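PDB 1GYH: arabinan endo-1,5-alpha-l-arabinosidase A from Cellvibrio cellulosa, which hydrolyses the alpha-1,5-linked arabinofuranosyl bonds of linear plant cell-wall arabinan, releasing almost exclusively arabinotriose. Local coordinates for residues E15-Y20 against S32-V37; D9-R14 against S264-D269. One frame throughout, in Å; residues are numbered along the deposited sequence.

Interaction 1. Residues E15-Y20 against S32-V37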
# COMPACT_ATOMS: atom_id res chain seq x y z
N GLU A 15 14.26 -1.79 11.80
CA GLU A 15 15.34 -0.95 12.27
C GLU A 15 16.13 -1.70 13.32
O GLU A 15 15.61 -2.02 14.40
CB GLU A 15 14.79 0.34 12.90
CG GLU A 15 15.88 1.32 13.40
CD GLU A 15 15.35 2.58 14.07
OE1 GLU A 15 14.20 2.61 14.57
OE2 GLU A 15 16.09 3.57 14.09
N GLY A 16 17.41 -1.96 13.03
CA GLY A 16 18.21 -2.78 13.93
C GLY A 16 17.55 -4.14 14.14
O GLY A 16 17.26 -4.84 13.18
N ASP A 17 17.29 -4.51 15.39
CA ASP A 17 16.62 -5.81 15.65
C ASP A 17 15.11 -5.70 15.94
O ASP A 17 14.49 -6.68 16.40
CB ASP A 17 17.29 -6.58 16.77
CG ASP A 17 17.11 -5.92 18.11
OD1 ASP A 17 16.43 -4.87 18.19
OD2 ASP A 17 17.61 -6.35 19.15
N THR A 18 14.52 -4.54 15.62
CA THR A 18 13.09 -4.31 15.81
C THR A 18 12.29 -4.10 14.52
O THR A 18 12.68 -3.33 13.66
CB THR A 18 12.88 -3.12 16.77
OG1 THR A 18 13.70 -3.28 17.94
CG2 THR A 18 11.43 -3.11 17.32
N TRP A 19 11.20 -4.84 14.40
CA TRP A 19 10.23 -4.74 13.31
C TRP A 19 9.13 -3.70 13.64
O TRP A 19 8.67 -3.61 14.80
CB TRP A 19 9.58 -6.10 13.06
CG TRP A 19 10.53 -7.22 12.74
CD1 TRP A 19 11.03 -8.17 13.61
CD2 TRP A 19 11.05 -7.53 11.46
NE1 TRP A 19 11.86 -9.04 12.92
CE2 TRP A 19 11.87 -8.69 11.60
CE3 TRP A 19 10.90 -6.98 10.19
CZ2 TRP A 19 12.55 -9.25 10.54
CZ3 TRP A 19 11.57 -7.55 9.13
CH2 TRP A 19 12.40 -8.67 9.31
N TYR A 20 8.70 -2.96 12.62
CA TYR A 20 7.66 -1.93 12.79
C TYR A 20 6.59 -2.16 11.75
O TYR A 20 6.89 -2.50 10.58
CB TYR A 20 8.21 -0.51 12.69
CG TYR A 20 9.05 -0.16 13.88
CD1 TYR A 20 10.40 -0.50 13.91
CD2 TYR A 20 8.51 0.44 15.02
CE1 TYR A 20 11.17 -0.21 15.00
CE2 TYR A 20 9.28 0.72 16.13
CZ TYR A 20 10.60 0.40 16.12
OH TYR A 20 11.39 0.65 17.20
N SER A 32 5.25 -2.29 17.05
CA SER A 32 6.63 -2.84 17.08
C SER A 32 6.70 -4.28 17.57
O SER A 32 5.84 -4.75 18.30
CB SER A 32 7.59 -1.98 17.92
OG SER A 32 7.26 -2.02 19.29
N SER A 33 7.74 -4.99 17.17
CA SER A 33 7.84 -6.39 17.50
C SER A 33 9.27 -6.92 17.36
O SER A 33 10.01 -6.48 16.47
CB SER A 33 6.89 -7.20 16.60
OG SER A 33 7.06 -8.59 16.79
N LYS A 34 9.64 -7.86 18.20
CA LYS A 34 10.95 -8.52 18.10
C LYS A 34 10.92 -9.74 17.16
O LYS A 34 11.97 -10.13 16.67
CB LYS A 34 11.48 -8.88 19.51
CG LYS A 34 11.70 -7.62 20.42
CD LYS A 34 12.91 -6.74 20.01
CE LYS A 34 13.03 -5.48 20.87
NZ LYS A 34 14.31 -4.81 20.64
N ASP A 35 9.75 -10.32 16.89
CA ASP A 35 9.64 -11.60 16.16
C ASP A 35 8.63 -11.65 15.00
O ASP A 35 8.45 -12.69 14.42
CB ASP A 35 9.30 -12.73 17.15
CG ASP A 35 8.00 -12.47 17.95
OD1 ASP A 35 7.13 -11.68 17.48
OD2 ASP A 35 7.80 -13.02 19.04
N ARG A 36 8.00 -10.52 14.67
CA ARG A 36 7.01 -10.40 13.58
C ARG A 36 5.64 -11.05 13.84
O ARG A 36 4.79 -11.07 12.95
CB ARG A 36 7.55 -10.98 12.23
CG ARG A 36 8.66 -10.24 11.57
CD ARG A 36 8.81 -10.67 10.07
NE ARG A 36 9.43 -11.98 9.87
CZ ARG A 36 8.81 -13.13 9.59
NH1 ARG A 36 7.49 -13.24 9.51
NH2 ARG A 36 9.55 -14.22 9.41
N VAL A 37 5.45 -11.56 15.05
CA VAL A 37 4.23 -12.28 15.46
C VAL A 37 3.53 -11.59 16.65
O VAL A 37 2.32 -11.40 16.64
CB VAL A 37 4.58 -13.74 15.89
CG1 VAL A 37 3.37 -14.47 16.53
CG2 VAL A 37 5.12 -14.54 14.71
O HOH W 1 14.59 -8.88 17.57
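K34 NZ is held by two groups of the turn E15 to T18: T18 OG1 accepts its hydrogen bond at 3.2 Å, and D17 OD1 lies at 3.2 Å as a salt-bridge partner whose hydrogen bond is weak. The lysine leaves its backbone pointing away from 15-20, and the bend at chi2 (-72°) folds the chain back over this type II' turn (G16 at positive phi), which makes 11-15 and 18-23 a beta hairpin. Strand 18-20 pairs antiparallel with 32-33: W19 and S33 form the hydrogen-bonded pair, W19 N to S33 O at 2.9 Å (157° at the hydrogen) and S33 N to W19 O at 2.9 Å; Y20 and S32 are the next, non-hydrogen-bonded pair. R36 CG sits 3.5 Å from the centroid of the W19 five-membered ring, 5° off its normal, a CH-pi contact. R36 CZ lies 5.8 Å from the centroid of the W19 six-membered ring, so the charge adds at most a weak attraction. S33 OG accepts from D35 N, an ST turn, and is also hydrogen-bonded to N38 O. Strand 38-44 flanks 29-33 on its other side, with W39 against W19 and S33, while strand 11-15 borders 18-23.

Interaction 2. Residues D9-R14 against S264-D269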
# COMPACT_ATOMS: atom_id res chain seq x y z
N ASP A 9 -4.41 -2.21 5.29
CA ASP A 9 -3.45 -1.61 4.36
C ASP A 9 -2.01 -1.62 4.94
O ASP A 9 -1.34 -0.62 4.87
CB ASP A 9 -3.88 -0.18 3.91
CG ASP A 9 -5.38 -0.08 3.61
OD1 ASP A 9 -5.92 -0.98 2.88
OD2 ASP A 9 -6.10 0.85 4.07
N PRO A 10 -1.53 -2.76 5.45
CA PRO A 10 -0.27 -2.81 6.20
C PRO A 10 1.01 -2.71 5.37
O PRO A 10 1.07 -3.18 4.23
CB PRO A 10 -0.32 -4.15 6.90
CG PRO A 10 -1.01 -5.01 5.91
CD PRO A 10 -2.15 -4.09 5.35
N VAL A 11 1.99 -2.05 5.97
CA VAL A 11 3.37 -2.04 5.51
C VAL A 11 4.32 -2.25 6.71
O VAL A 11 3.93 -2.08 7.89
CB VAL A 11 3.73 -0.76 4.77
CG1 VAL A 11 2.94 -0.63 3.44
CG2 VAL A 11 3.55 0.49 5.69
N MET A 12 5.56 -2.64 6.42
CA MET A 12 6.53 -3.01 7.47
C MET A 12 7.94 -2.61 7.09
O MET A 12 8.26 -2.47 5.89
CB MET A 12 6.53 -4.53 7.73
CG MET A 12 5.30 -5.12 8.41
SD MET A 12 5.28 -6.93 8.62
CE MET A 12 6.71 -7.20 9.51
N THR A 13 8.77 -2.45 8.11
CA THR A 13 10.21 -2.25 7.98
C THR A 13 10.96 -2.71 9.22
O THR A 13 10.37 -2.92 10.27
CB THR A 13 10.51 -0.78 7.60
OG1 THR A 13 11.72 -0.74 6.85
CG2 THR A 13 10.70 0.15 8.81
N ARG A 14 12.27 -2.84 9.13
CA ARG A 14 13.08 -3.25 10.27
C ARG A 14 14.13 -2.18 10.53
O ARG A 14 14.80 -1.72 9.59
CB ARG A 14 13.78 -4.60 10.01
CG ARG A 14 14.60 -5.12 11.18
CD ARG A 14 15.20 -6.57 11.11
NE ARG A 14 15.20 -7.22 12.44
CZ ARG A 14 15.73 -8.43 12.74
NH1 ARG A 14 16.35 -9.15 11.82
NH2 ARG A 14 15.64 -8.92 13.97
N SER A 264 1.68 -5.35 0.74
CA SER A 264 3.06 -4.98 0.51
C SER A 264 3.84 -6.33 0.35
O SER A 264 3.25 -7.42 0.46
CB SER A 264 3.60 -4.10 1.64
OG SER A 264 3.29 -4.61 2.97
N ALA A 265 5.15 -6.23 0.13
CA ALA A 265 6.01 -7.41 -0.15
C ALA A 265 7.46 -7.00 0.08
O ALA A 265 7.84 -5.85 -0.22
CB ALA A 265 5.80 -7.93 -1.55
N TYR A 266 8.24 -7.90 0.66
CA TYR A 266 9.58 -7.59 1.11
C TYR A 266 10.50 -8.79 1.00
O TYR A 266 10.05 -9.96 1.04
CB TYR A 266 9.58 -7.14 2.57
CG TYR A 266 8.64 -5.95 2.82
CD1 TYR A 266 9.07 -4.66 2.59
CD2 TYR A 266 7.34 -6.16 3.25
CE1 TYR A 266 8.23 -3.57 2.82
CE2 TYR A 266 6.47 -5.07 3.48
CZ TYR A 266 6.92 -3.78 3.27
OH TYR A 266 6.11 -2.69 3.50
N THR A 267 11.77 -8.46 0.83
CA THR A 267 12.87 -9.40 0.93
C THR A 267 13.64 -9.08 2.20
O THR A 267 14.23 -8.01 2.32
CB THR A 267 13.73 -9.31 -0.34
OG1 THR A 267 12.98 -9.71 -1.51
CG2 THR A 267 14.92 -10.33 -0.27
N TRP A 268 13.63 -10.01 3.15
CA TRP A 268 14.35 -9.92 4.42
C TRP A 268 15.30 -11.14 4.57
O TRP A 268 14.82 -12.28 4.57
CB TRP A 268 13.37 -9.95 5.58
CG TRP A 268 12.37 -8.76 5.62
CD1 TRP A 268 12.65 -7.44 5.45
CD2 TRP A 268 10.97 -8.83 5.91
NE1 TRP A 268 11.50 -6.68 5.59
CE2 TRP A 268 10.46 -7.51 5.88
CE3 TRP A 268 10.09 -9.88 6.22
CZ2 TRP A 268 9.12 -7.22 6.12
CZ3 TRP A 268 8.75 -9.58 6.45
CH2 TRP A 268 8.28 -8.27 6.39
N ASP A 269 16.60 -10.88 4.69
CA ASP A 269 17.58 -11.95 4.97
C ASP A 269 17.43 -13.13 4.00
O ASP A 269 17.42 -14.29 4.43
CB ASP A 269 17.44 -12.46 6.40
CG ASP A 269 17.47 -11.35 7.41
OD1 ASP A 269 18.34 -10.44 7.34
OD2 ASP A 269 16.64 -11.30 8.32
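Y266 reaches across to M12 and can be followed outward from its backbone. CB rests over one face of the neighbouring W268 indole, 3.4 Å above its plane. With CG anti to the carbonyl carbon (chi1 -56°), the ring extends toward 9-14, where CE1 comes within 3.3 Å of M12 O and CE2 lies 4.3 Å from M12 CB. The tip, OH, accepts a hydrogen bond from M12 N at 3.0 Å, nearly straight at 171°, and its oxygen also packs against V11 CB. The neighbouring residues V11 and T13 pair through their backbones with F22 and Y20 of strand 18-23, leaving M12 N on the other edge of strand 11-15, where the tyrosine hydroxyl meets it.

Two residues back along both strands, S264 OG donates to P10 O at 2.9 Å, approaching tilted from the carbonyl plane. M12 itself sends its bent terminus onward to W268, two residues past Y266: CE is 3.7 Å from CH2, and SD lies obliquely beside the six-membered ring, a Met-aromatic contact. R14 NH1 and D269 OD2 stay 4.1 Å apart, too far for a salt bridge.

The strand segments run roughly parallel, 22° apart, but their axes approach only to 7.3 Å. Side chains of 264-269 bridge the gap, where sheet pairing would need closer backbones, as between inner strands of adjacent propeller blades. The chemistry implies that two side-chain hydroxyls, one donating and one accepting, satisfy edge backbone atoms of strand 11-15, while sulfur and indole supply the apolar grip further out.

In the fold
Both interactions reach one sheet of the five-bladed propeller, in which strands 11-15 and 18-23 are neighbours. Their centres are 11 Å apart, and Y20 N of interaction 1 probably hydrogen-bonds to T13 O of interaction 2 at 2.9 Å. The indoles join them too: W19 and W268 meet edge-to-face, with W19 CZ3 3.4 Å from W268 CE2, and R36 also touches M12 and W268. Interaction 1 pairs 18-23 with 29-33 near the outer turn E15 to T18, away from the catalytic and substrate residues. Interaction 2 joins that sheet to the one containing 257-268, and its inner end carries D9, the probable catalytic proton acceptor; the P10 side chain lies about 5 Å from that of H262, a probable calcium ligand.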